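Local coordinates for PbSGBP-B lipoprotein (Prevotella bryantii B14, PDB 6D2Y) that probably binds polysaccharide at the bacterial surface as a lipoprotein of a polysaccharide utilization locus, at residues 256-261 against 448-453; 315-320 against 393-398; 224-229 against 452-457; 243-248 against 278-283. All blocks are in the same frame, centred on the assembly; numbering follows the deposited sequence.

Contact 1: residues 256-261 against 448-453. With MG (magnesium ion), chain B.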
loop_
_atom_site.group_PDB
_atom_site.type_symbol
_atom_site.label_atom_id
_atom_site.label_comp_id
_atom_site.label_asym_id
_atom_site.label_seq_id
_atom_site.Cartn_x
_atom_site.Cartn_y
_atom_site.Cartn_z
ATOM N N GLY A 256 20.861 8.962 -7.174
ATOM C CA GLY A 256 21.185 9.389 -8.523
ATOM C C GLY A 256 20.175 10.390 -9.049
ATOM O O GLY A 256 19.632 11.218 -8.307
ATOM N N ASN A 257 19.909 10.306 -10.349
ATOM C CA ASN A 257 19.013 11.248 -10.998
ATOM C C ASN A 257 17.580 11.065 -10.519
ATOM O O ASN A 257 17.149 9.966 -10.163
ATOM C CB ASN A 257 19.062 11.083 -12.518
ATOM C CG ASN A 257 20.366 11.561 -13.115
ATOM O OD1 ASN A 257 20.957 12.530 -12.645
ATOM N ND2 ASN A 257 20.825 10.878 -14.156
ATOM N N TYR A 258 16.845 12.171 -10.515
ATOM C CA TYR A 258 15.410 12.167 -10.294
ATOM C C TYR A 258 14.748 12.945 -11.420
ATOM O O TYR A 258 15.392 13.713 -12.137
ATOM C CB TYR A 258 15.038 12.785 -8.938
ATOM C CG TYR A 258 15.518 14.211 -8.774
ATOM C CD1 TYR A 258 16.714 14.490 -8.124
ATOM C CD2 TYR A 258 14.785 15.278 -9.280
ATOM C CE1 TYR A 258 17.161 15.792 -7.978
ATOM C CE2 TYR A 258 15.227 16.579 -9.145
ATOM C CZ TYR A 258 16.413 16.831 -8.490
ATOM O OH TYR A 258 16.847 18.128 -8.351
HETATM N N MSE A 259 13.445 12.748 -11.559
HETATM C CA MSE A 259 12.663 13.500 -12.528
HETATM C C MSE A 259 11.790 14.498 -11.782
HETATM O O MSE A 259 11.196 14.162 -10.759
HETATM C CB MSE A 259 11.839 12.546 -13.394
HETATM C CG MSE A 259 11.096 13.172 -14.561
HETATM SE SE MSE A 259 9.416 14.021 -14.077
HETATM C CE MSE A 259 8.380 12.419 -13.722
ATOM N N GLN A 260 11.726 15.731 -12.278
ATOM C CA GLN A 260 11.074 16.820 -11.565
ATOM C C GLN A 260 9.930 17.386 -12.393
ATOM O O GLN A 260 10.117 17.735 -13.565
ATOM C CB GLN A 260 12.069 17.932 -11.225
ATOM C CG GLN A 260 11.431 19.138 -10.550
ATOM C CD GLN A 260 12.434 20.232 -10.249
ATOM O OE1 GLN A 260 13.441 20.008 -9.576
ATOM N NE2 GLN A 260 12.151 21.434 -10.732
ATOM N N ILE A 261 8.756 17.477 -11.777
ATOM C CA ILE A 261 7.592 18.131 -12.362
ATOM C C ILE A 261 7.417 19.478 -11.677
ATOM O O ILE A 261 7.412 19.559 -10.442
ATOM C CB ILE A 261 6.330 17.264 -12.214
ATOM C CG1 ILE A 261 6.519 15.908 -12.897
ATOM C CG2 ILE A 261 5.114 17.982 -12.770
ATOM C CD1 ILE A 261 5.343 14.972 -12.712
ATOM N N ILE A 448 6.577 21.761 -6.736
ATOM C CA ILE A 448 7.767 21.057 -7.198
ATOM C C ILE A 448 7.627 19.607 -6.762
ATOM O O ILE A 448 7.558 19.320 -5.560
ATOM C CB ILE A 448 9.060 21.672 -6.644
ATOM C CG1 ILE A 448 9.341 23.022 -7.308
ATOM C CG2 ILE A 448 10.228 20.715 -6.852
ATOM C CD1 ILE A 448 10.746 23.552 -7.062
ATOM N N ILE A 449 7.571 18.700 -7.730
ATOM C CA ILE A 449 7.400 17.277 -7.469
ATOM C C ILE A 449 8.574 16.547 -8.096
ATOM O O ILE A 449 8.702 16.499 -9.327
ATOM C CB ILE A 449 6.069 16.741 -8.010
ATOM C CG1 ILE A 449 4.898 17.385 -7.272
ATOM C CG2 ILE A 449 6.032 15.222 -7.916
ATOM C CD1 ILE A 449 3.573 17.196 -7.964
ATOM N N LYS A 450 9.429 15.982 -7.257
ATOM C CA LYS A 450 10.551 15.182 -7.711
ATOM C C LYS A 450 10.191 13.711 -7.583
ATOM O O LYS A 450 9.717 13.273 -6.533
ATOM C CB LYS A 450 11.811 15.522 -6.919
ATOM C CG LYS A 450 12.166 16.996 -7.010
ATOM C CD LYS A 450 13.458 17.332 -6.285
ATOM C CE LYS A 450 13.793 18.807 -6.450
ATOM N NZ LYS A 450 14.975 19.200 -5.639
ATOM N N ILE A 451 10.396 12.960 -8.657
ATOM C CA ILE A 451 9.987 11.565 -8.726
ATOM C C ILE A 451 11.196 10.728 -9.101
ATOM O O ILE A 451 12.004 11.125 -9.950
ATOM C CB ILE A 451 8.837 11.374 -9.740
ATOM C CG1 ILE A 451 7.566 12.045 -9.224
ATOM C CG2 ILE A 451 8.586 9.901 -10.019
ATOM C CD1 ILE A 451 6.463 12.163 -10.255
ATOM N N ASP A 452 11.333 9.575 -8.454
ATOM C CA ASP A 452 12.343 8.608 -8.848
ATOM C C ASP A 452 11.821 7.214 -8.523
ATOM O O ASP A 452 10.900 7.046 -7.721
ATOM C CB ASP A 452 13.687 8.905 -8.159
ATOM C CG ASP A 452 14.795 7.970 -8.602
ATOM O OD1 ASP A 452 15.615 7.565 -7.752
ATOM O OD2 ASP A 452 14.835 7.630 -9.802
ATOM N N ASN A 453 12.391 6.216 -9.194
ATOM C CA ASN A 453 12.088 4.812 -8.931
ATOM C C ASN A 453 10.637 4.455 -9.272
ATOM O O ASN A 453 9.933 3.807 -8.494
ATOM C CB ASN A 453 12.433 4.427 -7.493
ATOM C CG ASN A 453 13.894 4.697 -7.154
ATOM O OD1 ASN A 453 14.784 4.509 -7.989
ATOM N ND2 ASN A 453 14.150 5.112 -5.921
HETATM MG MG MG B . 17.356 7.631 -9.405
HETATM O O HOH W 1 17.211 5.789 -8.599
#
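Asn-257 and Asp-452 meet at a magnesium ion. Asn-257 gives its backbone O, 2.5 Å from the metal, while Asp-452 chelates with both OD1 and OD2. The CG of Asp-452 is anti to its backbone N (chi1 -177°), which carries the carboxylate to the metal. Water 1 is a further ligand and donates to OD1 of Asn-453. Asp-225, Asp-227 and Ser-255 complete the site. The side chain of Asn-257 turns away, its ND2 bonded to the carbonyl of Phe-226. Behind the metal the strands pair antiparallel in a sheet of the glycan-binding domain. Met-259 and Ile-451 exchange two backbone bonds, as do Ile-261 and Ile-449. On one face Lys-450 runs over the Tyr-258 ring, with CD 3.9 Å from the centroid in a CH-pi contact. Its NZ makes only a weak bond to Tyr-258 OH, its stronger partner being Thr-252; that hydroxyl also bonds Asp-250. On the other face Ile-451 CD1 touches CE of selenomethionine Met-259 at 4.0 Å and Ile-261 CD1 at 3.9 Å.

Contact 2: residues 315-320 against 393-398; sequences FEMLIP and VTVTIP
Phe-315 and Met-317 pair with Val-395 and Val-393 through four antiparallel backbone hydrogen bonds, and the two short strands run at 128° to each other. The straightest bond is from Val-395 N to Phe-315 O, 2.8 Å long. Between these pairs lies the non-hydrogen-bonded pair Glu-316 and Thr-394. Their side chains lie alongside each other. Thr-394 OG1 donates to Glu-316 OE2 at 2.5 Å, on the anti lone pair of that oxygen. The other oxygen, OE1, takes a salt bridge from Arg-455 and a hydrogen bond from Asn-453. The carboxylate is therefore gripped at both oxygens, which should fix its rotation and probably favours the charged form. Its chain bends at chi2 (75°), bringing the carboxylate back beside Thr-394. On the opposite face the contact is apolar. The first torsion of Phe-315 (chi1 62°) lays its ring over toward the neighbouring strand. The side chain runs the same way as that of Val-395 and turns a ring face to it. CB of Val-395 makes a CH-pi contact there, 3.9 Å from the ring centroid. Its CG1 touches CZ of the ring at 3.6 Å, while CG2 reaches SE of selenomethionine Met-317 at 4.1 Å. Val-395 also packs on Tyr-374 of strand 372-374, which belongs to another sheet. Two sheets meeting over an apolar layer fit the beta sandwich of this protein.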
loop_
_atom_site.group_PDB
_atom_site.type_symbol
_atom_site.label_atom_id
_atom_site.label_comp_id
_atom_site.label_asym_id
_atom_site.label_seq_id
_atom_site.Cartn_x
_atom_site.Cartn_y
_atom_site.Cartn_z
ATOM N N PHE A 315 6.557 4.478 -6.706
ATOM C CA PHE A 315 7.630 5.434 -6.945
ATOM C C PHE A 315 7.883 6.200 -5.655
ATOM O O PHE A 315 7.014 6.283 -4.784
ATOM C CB PHE A 315 7.295 6.400 -8.092
ATOM C CG PHE A 315 6.086 7.265 -7.840
ATOM C CD1 PHE A 315 4.820 6.836 -8.210
ATOM C CD2 PHE A 315 6.219 8.516 -7.251
ATOM C CE1 PHE A 315 3.708 7.633 -7.987
ATOM C CE2 PHE A 315 5.113 9.314 -7.024
ATOM C CZ PHE A 315 3.856 8.872 -7.394
ATOM N N GLU A 316 9.087 6.753 -5.545
ATOM C CA GLU A 316 9.435 7.645 -4.450
ATOM C C GLU A 316 9.275 9.091 -4.901
ATOM O O GLU A 316 9.543 9.433 -6.056
ATOM C CB GLU A 316 10.864 7.397 -3.962
ATOM C CG GLU A 316 10.983 6.306 -2.905
ATOM C CD GLU A 316 10.841 4.909 -3.483
ATOM O OE1 GLU A 316 11.438 4.641 -4.543
ATOM O OE2 GLU A 316 10.136 4.076 -2.876
HETATM N N MSE A 317 8.834 9.939 -3.977
HETATM C CA MSE A 317 8.424 11.296 -4.321
HETATM C C MSE A 317 8.851 12.317 -3.270
HETATM O O MSE A 317 8.746 12.072 -2.066
HETATM C CB MSE A 317 6.904 11.331 -4.514
HETATM C CG MSE A 317 6.283 12.685 -4.837
HETATM SE SE MSE A 317 4.346 12.456 -4.836
HETATM C CE MSE A 317 3.741 14.121 -5.600
ATOM N N LEU A 318 9.342 13.464 -3.735
ATOM C CA LEU A 318 9.741 14.560 -2.864
ATOM C C LEU A 318 8.999 15.816 -3.285
ATOM O O LEU A 318 9.030 16.197 -4.460
ATOM C CB LEU A 318 11.258 14.798 -2.920
ATOM C CG LEU A 318 11.931 15.497 -1.730
ATOM C CD1 LEU A 318 13.439 15.413 -1.852
ATOM C CD2 LEU A 318 11.512 16.953 -1.589
ATOM N N ILE A 319 8.338 16.454 -2.324
ATOM C CA ILE A 319 7.758 17.782 -2.510
ATOM C C ILE A 319 8.352 18.706 -1.455
ATOM O O ILE A 319 8.114 18.502 -0.255
ATOM C CB ILE A 319 6.226 17.757 -2.411
ATOM C CG1 ILE A 319 5.621 16.880 -3.507
ATOM C CG2 ILE A 319 5.670 19.169 -2.496
ATOM C CD1 ILE A 319 4.111 16.917 -3.525
ATOM N N PRO A 320 9.127 19.717 -1.845
ATOM C CA PRO A 320 9.693 20.634 -0.850
ATOM C C PRO A 320 8.603 21.363 -0.078
ATOM O O PRO A 320 7.526 21.654 -0.600
ATOM C CB PRO A 320 10.524 21.607 -1.696
ATOM C CG PRO A 320 10.818 20.858 -2.955
ATOM C CD PRO A 320 9.612 20.005 -3.204
ATOM N N VAL A 393 9.198 9.934 0.054
ATOM C CA VAL A 393 8.189 8.988 0.510
ATOM C C VAL A 393 7.793 8.099 -0.661
ATOM O O VAL A 393 7.826 8.516 -1.823
ATOM C CB VAL A 393 6.948 9.700 1.097
ATOM C CG1 VAL A 393 7.329 10.500 2.340
ATOM C CG2 VAL A 393 6.301 10.599 0.053
ATOM N N THR A 394 7.427 6.857 -0.348
ATOM C CA THR A 394 7.009 5.893 -1.357
ATOM C C THR A 394 5.503 5.971 -1.564
ATOM O O THR A 394 4.731 5.875 -0.605
ATOM C CB THR A 394 7.416 4.474 -0.957
ATOM O OG1 THR A 394 8.832 4.431 -0.722
ATOM C CG2 THR A 394 7.039 3.475 -2.049
ATOM N N VAL A 395 5.093 6.142 -2.818
ATOM C CA VAL A 395 3.688 6.236 -3.194
ATOM C C VAL A 395 3.296 4.948 -3.905
ATOM O O VAL A 395 3.998 4.496 -4.817
ATOM C CB VAL A 395 3.433 7.462 -4.085
ATOM C CG1 VAL A 395 2.004 7.459 -4.607
ATOM C CG2 VAL A 395 3.727 8.740 -3.316
ATOM N N THR A 396 2.177 4.361 -3.489
ATOM C CA THR A 396 1.673 3.122 -4.067
ATOM C C THR A 396 0.325 3.394 -4.715
ATOM O O THR A 396 -0.606 3.859 -4.049
ATOM C CB THR A 396 1.537 2.025 -3.009
ATOM O OG1 THR A 396 2.798 1.827 -2.357
ATOM C CG2 THR A 396 1.092 0.719 -3.657
ATOM N N ILE A 397 0.222 3.102 -6.007
ATOM C CA ILE A 397 -1.033 3.251 -6.737
ATOM C C ILE A 397 -1.329 1.941 -7.457
ATOM O O ILE A 397 -0.710 1.650 -8.491
ATOM C CB ILE A 397 -0.973 4.430 -7.720
ATOM C CG1 ILE A 397 -0.732 5.734 -6.959
ATOM C CG2 ILE A 397 -2.255 4.508 -8.530
ATOM C CD1 ILE A 397 -1.064 6.969 -7.748
ATOM N N PRO A 398 -2.253 1.127 -6.952
ATOM C CA PRO A 398 -2.524 -0.164 -7.596
ATOM C C PRO A 398 -3.096 0.017 -8.992
ATOM O O PRO A 398 -3.922 0.900 -9.237
ATOM C CB PRO A 398 -3.536 -0.826 -6.655
ATOM C CG PRO A 398 -4.153 0.302 -5.899
ATOM C CD PRO A 398 -3.083 1.340 -5.755
#

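Contact 3: residues 224-229 against 452-457; sequences FDFDTP and DNIRVV. With MG (magnesium ion), chain B.
A G1 beta bulge and a magnesium site join the loop 224-229 to strand 452-457. Asn-453 and Ile-454 together face Phe-224, with Asn-453 at positive phi. Phe-224 N donates to Ile-454 O at 3.0 Å, and Ile-454 N returns a more bent bond to Phe-224 O. Beyond the bulge the loop turns round the metal. Asp-225 binds it through backbone O at 2.4 Å, and Asp-227 through side-chain OD2. The carbonyl O of Asp-225 lies 2.8 Å from Asp-452 OD2, two acceptors brought together by the shared ion. The carboxylate of Asp-225 serves the loop itself. Its OD1 accepts from the backbone N of Asp-227 and of Thr-228, an Asx turn and Asx motif, with both donors on the same face of its plane. With CG tucked in above its own main chain (chi1 74°), the group folds back over the turn. Phe-226 reaches the other way. Its CD2 edge meets Asp-452 OD2 in the ring plane at 3.4 Å, and its CZ touches Ile-454 CD1 at 4.0 Å. CB of Phe-224 lies over one face of this ring, and the same CB packs on Ile-454 CD1 at 3.9 Å. Strand 311-318 runs beside strand 449-458, with Leu-313 and Phe-315 against Ile-454, while Phe-224 meets Tyr-282 of strand 279-282 edge-to-face.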
loop_
_atom_site.group_PDB
_atom_site.type_symbol
_atom_site.label_atom_id
_atom_site.label_comp_id
_atom_site.label_asym_id
_atom_site.label_seq_id
_atom_site.Cartn_x
_atom_site.Cartn_y
_atom_site.Cartn_z
ATOM N N PHE A 224 11.673 3.313 -14.393
ATOM C CA PHE A 224 12.474 4.537 -14.472
ATOM C C PHE A 224 13.125 4.768 -13.112
ATOM O O PHE A 224 12.456 5.199 -12.171
ATOM C CB PHE A 224 11.632 5.749 -14.856
ATOM C CG PHE A 224 10.823 5.575 -16.108
ATOM C CD1 PHE A 224 9.554 5.028 -16.060
ATOM C CD2 PHE A 224 11.316 6.005 -17.327
ATOM C CE1 PHE A 224 8.801 4.885 -17.210
ATOM C CE2 PHE A 224 10.570 5.868 -18.480
ATOM C CZ PHE A 224 9.311 5.307 -18.422
ATOM N N ASP A 225 14.420 4.483 -13.006
ATOM C CA ASP A 225 15.229 5.020 -11.919
ATOM C C ASP A 225 16.141 6.138 -12.402
ATOM O O ASP A 225 16.845 6.747 -11.591
ATOM C CB ASP A 225 16.046 3.906 -11.246
ATOM C CG ASP A 225 17.221 3.438 -12.086
ATOM O OD1 ASP A 225 17.215 3.648 -13.317
ATOM O OD2 ASP A 225 18.149 2.833 -11.510
ATOM N N PHE A 226 16.138 6.405 -13.710
ATOM C CA PHE A 226 16.848 7.510 -14.350
ATOM C C PHE A 226 18.358 7.402 -14.198
ATOM O O PHE A 226 19.074 8.388 -14.392
ATOM C CB PHE A 226 16.345 8.861 -13.832
ATOM C CG PHE A 226 14.860 9.032 -13.970
ATOM C CD1 PHE A 226 14.300 9.326 -15.201
ATOM C CD2 PHE A 226 14.021 8.876 -12.879
ATOM C CE1 PHE A 226 12.934 9.472 -15.340
ATOM C CE2 PHE A 226 12.652 9.020 -13.013
ATOM C CZ PHE A 226 12.110 9.315 -14.249
ATOM N N ASP A 227 18.860 6.208 -13.883
ATOM C CA ASP A 227 20.290 6.010 -13.688
ATOM C C ASP A 227 20.776 4.749 -14.391
ATOM O O ASP A 227 21.824 4.761 -15.044
ATOM C CB ASP A 227 20.617 5.937 -12.195
ATOM C CG ASP A 227 20.248 7.208 -11.451
ATOM O OD1 ASP A 227 20.698 8.296 -11.870
ATOM O OD2 ASP A 227 19.508 7.119 -10.448
ATOM N N THR A 228 20.022 3.656 -14.266
ATOM C CA THR A 228 20.458 2.354 -14.762
ATOM C C THR A 228 19.902 2.103 -16.160
ATOM O O THR A 228 18.706 2.320 -16.391
ATOM C CB THR A 228 20.003 1.242 -13.825
ATOM O OG1 THR A 228 20.104 1.690 -12.467
ATOM C CG2 THR A 228 20.857 -0.005 -14.011
ATOM N N PRO A 229 20.724 1.654 -17.108
ATOM C CA PRO A 229 20.203 1.355 -18.448
ATOM C C PRO A 229 19.273 0.152 -18.421
ATOM O O PRO A 229 19.547 -0.855 -17.764
ATOM C CB PRO A 229 21.469 1.068 -19.265
ATOM C CG PRO A 229 22.480 0.645 -18.256
ATOM C CD PRO A 229 22.179 1.441 -17.018
ATOM N N ASP A 452 11.333 9.575 -8.454
ATOM C CA ASP A 452 12.343 8.608 -8.848
ATOM C C ASP A 452 11.821 7.214 -8.523
ATOM O O ASP A 452 10.900 7.046 -7.721
ATOM C CB ASP A 452 13.687 8.905 -8.159
ATOM C CG ASP A 452 14.795 7.970 -8.602
ATOM O OD1 ASP A 452 15.615 7.565 -7.752
ATOM O OD2 ASP A 452 14.835 7.630 -9.802
ATOM N N ASN A 453 12.391 6.216 -9.194
ATOM C CA ASN A 453 12.088 4.812 -8.931
ATOM C C ASN A 453 10.637 4.455 -9.272
ATOM O O ASN A 453 9.933 3.807 -8.494
ATOM C CB ASN A 453 12.433 4.427 -7.493
ATOM C CG ASN A 453 13.894 4.697 -7.154
ATOM O OD1 ASN A 453 14.784 4.509 -7.989
ATOM N ND2 ASN A 453 14.150 5.112 -5.921
ATOM N N ILE A 454 10.212 4.843 -10.471
ATOM C CA ILE A 454 8.921 4.411 -10.996
ATOM C C ILE A 454 9.011 2.932 -11.344
ATOM O O ILE A 454 9.806 2.531 -12.199
ATOM C CB ILE A 454 8.523 5.246 -12.219
ATOM C CG1 ILE A 454 8.606 6.743 -11.907
ATOM C CG2 ILE A 454 7.126 4.863 -12.692
ATOM C CD1 ILE A 454 8.607 7.618 -13.147
ATOM N N ARG A 455 8.188 2.112 -10.691
ATOM C CA ARG A 455 8.247 0.666 -10.858
ATOM C C ARG A 455 6.846 0.081 -10.733
ATOM O O ARG A 455 5.918 0.732 -10.247
ATOM C CB ARG A 455 9.182 0.023 -9.824
ATOM C CG ARG A 455 8.783 0.298 -8.375
ATOM C CD ARG A 455 9.853 -0.165 -7.395
ATOM N NE ARG A 455 9.476 0.075 -6.002
ATOM C CZ ARG A 455 9.770 1.182 -5.325
ATOM N NH1 ARG A 455 10.443 2.164 -5.906
ATOM N NH2 ARG A 455 9.388 1.311 -4.062
ATOM N N VAL A 456 6.696 -1.165 -11.182
ATOM C CA VAL A 456 5.463 -1.927 -11.004
ATOM C C VAL A 456 5.791 -3.191 -10.221
ATOM O O VAL A 456 6.723 -3.925 -10.570
ATOM C CB VAL A 456 4.772 -2.249 -12.346
ATOM C CG1 VAL A 456 5.684 -3.040 -13.274
ATOM C CG2 VAL A 456 3.473 -3.006 -12.098
ATOM N N VAL A 457 5.022 -3.439 -9.162
ATOM C CA VAL A 457 5.383 -4.435 -8.153
ATOM C C VAL A 457 4.150 -5.216 -7.756
ATOM O O VAL A 457 3.019 -4.698 -7.786
ATOM C CB VAL A 457 6.007 -3.761 -6.907
ATOM C CG1 VAL A 457 4.955 -2.992 -6.118
ATOM C CG2 VAL A 457 6.759 -4.744 -6.019
HETATM MG MG MG B . 17.356 7.631 -9.405
HETATM O O HOH W 1 17.211 5.789 -8.599
#

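Contact 4: residues 243-248 against 278-283; sequences HDRIIQ and FSFEYW
His-243 and Glu-281 are joined by two hydrogen bonds. ND1 of His-243 donates to Glu-281 OE2 at 2.7 Å, nearly straight and in the ring plane, on the syn lone pair. Backbone N of His-243 reaches OE1 at 3.0 Å, from above the carboxylate plane. The ring and carboxylate planes are 68° apart. Ser-279 OG is a second donor to OE2, on its anti side, and Trp-242 N also bonds OE1. The carboxylate is thus held at both oxygens, which probably favours its charged form. These bonds tie the loop leading to strand 246-248 to strand 279-282, an outermost strand of its antiparallel sheet, with no beta pairing between the segments. A further polar bond runs from Arg-245 NH1 to Ser-279 O at 2.8 Å, in the guanidinium plane. The arginine chain bends at chi2 and chi3 (-89° and 71°), folding the guanidinium back to that carbonyl. Water 2 contacts both His-243 O and Glu-281 N. In van der Waals contact, Arg-245 CG lies 3.8 Å from Phe-280 CA and near the plane of its ring, at the edge.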
loop_
_atom_site.group_PDB
_atom_site.type_symbol
_atom_site.label_atom_id
_atom_site.label_comp_id
_atom_site.label_asym_id
_atom_site.label_seq_id
_atom_site.Cartn_x
_atom_site.Cartn_y
_atom_site.Cartn_z
ATOM N N HIS A 243 7.147 17.314 -24.393
ATOM C CA HIS A 243 7.504 18.264 -23.342
ATOM C C HIS A 243 8.481 17.596 -22.380
ATOM O O HIS A 243 8.080 16.830 -21.498
ATOM C CB HIS A 243 6.244 18.758 -22.640
ATOM C CG HIS A 243 5.157 19.156 -23.590
ATOM N ND1 HIS A 243 4.026 18.394 -23.793
ATOM C CD2 HIS A 243 5.043 20.225 -24.413
ATOM C CE1 HIS A 243 3.255 18.984 -24.689
ATOM N NE2 HIS A 243 3.849 20.096 -25.082
ATOM N N ASP A 244 9.764 17.902 -22.552
ATOM C CA ASP A 244 10.821 17.267 -21.778
ATOM C C ASP A 244 10.884 17.845 -20.371
ATOM O O ASP A 244 10.789 19.060 -20.176
ATOM C CB ASP A 244 12.169 17.450 -22.474
ATOM C CG ASP A 244 12.115 17.119 -23.949
ATOM O OD1 ASP A 244 11.497 16.096 -24.307
ATOM O OD2 ASP A 244 12.693 17.882 -24.752
ATOM N N ARG A 245 11.060 16.967 -19.391
ATOM C CA ARG A 245 11.099 17.361 -17.994
ATOM C C ARG A 245 12.525 17.305 -17.464
ATOM O O ARG A 245 13.399 16.633 -18.020
ATOM C CB ARG A 245 10.183 16.469 -17.149
ATOM C CG ARG A 245 8.705 16.623 -17.472
ATOM C CD ARG A 245 8.051 17.719 -16.638
ATOM N NE ARG A 245 8.485 19.058 -17.029
ATOM C CZ ARG A 245 7.994 19.731 -18.065
ATOM N NH1 ARG A 245 7.048 19.193 -18.824
ATOM N NH2 ARG A 245 8.448 20.946 -18.342
ATOM N N ILE A 246 12.748 18.038 -16.373
ATOM C CA ILE A 246 14.052 18.051 -15.724
ATOM C C ILE A 246 14.383 16.659 -15.210
ATOM O O ILE A 246 13.559 16.005 -14.558
ATOM C CB ILE A 246 14.064 19.081 -14.585
ATOM C CG1 ILE A 246 13.841 20.493 -15.136
ATOM C CG2 ILE A 246 15.364 18.999 -13.805
ATOM C CD1 ILE A 246 13.889 21.572 -14.075
ATOM N N ILE A 247 15.592 16.195 -15.511
ATOM C CA ILE A 247 16.119 14.939 -14.986
ATOM C C ILE A 247 17.557 15.219 -14.569
ATOM O O ILE A 247 18.424 15.426 -15.426
ATOM C CB ILE A 247 16.061 13.791 -16.006
ATOM C CG1 ILE A 247 14.649 13.655 -16.592
ATOM C CG2 ILE A 247 16.500 12.485 -15.361
ATOM C CD1 ILE A 247 14.360 12.303 -17.217
ATOM N N GLN A 248 17.810 15.244 -13.264
ATOM C CA GLN A 248 19.110 15.657 -12.754
ATOM C C GLN A 248 19.332 15.012 -11.394
ATOM O O GLN A 248 18.447 14.356 -10.840
ATOM C CB GLN A 248 19.204 17.179 -12.643
ATOM C CG GLN A 248 18.224 17.764 -11.635
ATOM C CD GLN A 248 18.104 19.268 -11.738
ATOM O OE1 GLN A 248 18.616 19.879 -12.676
ATOM N NE2 GLN A 248 17.423 19.874 -10.775
ATOM N N PHE A 278 3.697 20.703 -16.414
ATOM C CA PHE A 278 3.503 19.623 -15.454
ATOM C C PHE A 278 3.152 18.310 -16.146
ATOM O O PHE A 278 2.296 17.555 -15.685
ATOM C CB PHE A 278 2.427 19.990 -14.437
ATOM C CG PHE A 278 2.455 21.433 -14.015
ATOM C CD1 PHE A 278 3.409 21.878 -13.114
ATOM C CD2 PHE A 278 1.516 22.334 -14.490
ATOM C CE1 PHE A 278 3.441 23.204 -12.712
ATOM C CE2 PHE A 278 1.540 23.658 -14.090
ATOM C CZ PHE A 278 2.504 24.094 -13.200
ATOM N N SER A 279 3.809 18.025 -17.266
ATOM C CA SER A 279 3.579 16.798 -18.018
ATOM C C SER A 279 4.907 16.088 -18.244
ATOM O O SER A 279 5.821 16.655 -18.850
ATOM C CB SER A 279 2.898 17.090 -19.358
ATOM O OG SER A 279 2.799 15.913 -20.143
ATOM N N PHE A 280 5.013 14.858 -17.750
ATOM C CA PHE A 280 6.098 13.959 -18.116
ATOM C C PHE A 280 5.551 12.928 -19.092
ATOM O O PHE A 280 4.494 12.339 -18.847
ATOM C CB PHE A 280 6.697 13.265 -16.891
ATOM C CG PHE A 280 7.611 12.123 -17.234
ATOM C CD1 PHE A 280 7.173 10.813 -17.128
ATOM C CD2 PHE A 280 8.905 12.360 -17.670
ATOM C CE1 PHE A 280 8.010 9.756 -17.450
ATOM C CE2 PHE A 280 9.749 11.308 -17.992
ATOM C CZ PHE A 280 9.300 10.004 -17.881
ATOM N N GLU A 281 6.261 12.721 -20.198
ATOM C CA GLU A 281 5.783 11.857 -21.270
ATOM C C GLU A 281 6.890 10.908 -21.699
ATOM O O GLU A 281 7.950 11.352 -22.154
ATOM C CB GLU A 281 5.294 12.688 -22.463
ATOM C CG GLU A 281 4.275 13.765 -22.104
ATOM C CD GLU A 281 4.378 15.001 -22.985
ATOM O OE1 GLU A 281 5.251 15.032 -23.879
ATOM O OE2 GLU A 281 3.579 15.942 -22.786
ATOM N N TYR A 282 6.646 9.607 -21.555
ATOM C CA TYR A 282 7.484 8.577 -22.162
ATOM C C TYR A 282 6.644 7.831 -23.190
ATOM O O TYR A 282 5.759 7.047 -22.828
ATOM C CB TYR A 282 8.053 7.604 -21.131
ATOM C CG TYR A 282 8.859 6.499 -21.784
ATOM C CD1 TYR A 282 10.199 6.685 -22.098
ATOM C CD2 TYR A 282 8.274 5.282 -22.117
ATOM C CE1 TYR A 282 10.936 5.689 -22.710
ATOM C CE2 TYR A 282 9.004 4.281 -22.731
ATOM C CZ TYR A 282 10.335 4.490 -23.024
ATOM O OH TYR A 282 11.068 3.496 -23.631
ATOM N N TRP A 283 6.928 8.062 -24.464
ATOM C CA TRP A 283 6.245 7.386 -25.560
ATOM C C TRP A 283 7.212 6.389 -26.185
ATOM O O TRP A 283 8.333 6.754 -26.552
ATOM C CB TRP A 283 5.740 8.394 -26.593
ATOM C CG TRP A 283 4.892 9.486 -25.993
ATOM C CD1 TRP A 283 4.218 9.444 -24.805
ATOM C CD2 TRP A 283 4.629 10.779 -26.556
ATOM N NE1 TRP A 283 3.555 10.628 -24.594
ATOM C CE2 TRP A 283 3.790 11.464 -25.653
ATOM C CE3 TRP A 283 5.021 11.422 -27.733
ATOM C CZ2 TRP A 283 3.338 12.761 -25.893
ATOM C CZ3 TRP A 283 4.572 12.707 -27.969
ATOM C CH2 TRP A 283 3.739 13.364 -27.054
HETATM O O HOH W 2 8.598 14.394 -20.398
HETATM O O HOH W 3 9.064 14.302 -23.420
#

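How the contacts relate
All four contacts lie in the range of the xyloglucan-binding family. Contacts 1 and 3 both use strand 449-458, share Asp-452 and Asn-453, and meet at the magnesium ion with centres about 10 Å apart. Contact 2 adds strands 311-318 and 393-398 to the same sheet. Its centre is about 10 Å from that of contact 1. Contact 4 lies beyond strand 258-261, where strand 246-248 pairs, and reaches strand 279-282 of another sheet; its centre is about 17 Å from that of contact 2. Along the chain contact 3 encloses contact 4, and contact 2 is nested within contacts 1 and 3. The metal thus ties together early and late parts of the domain.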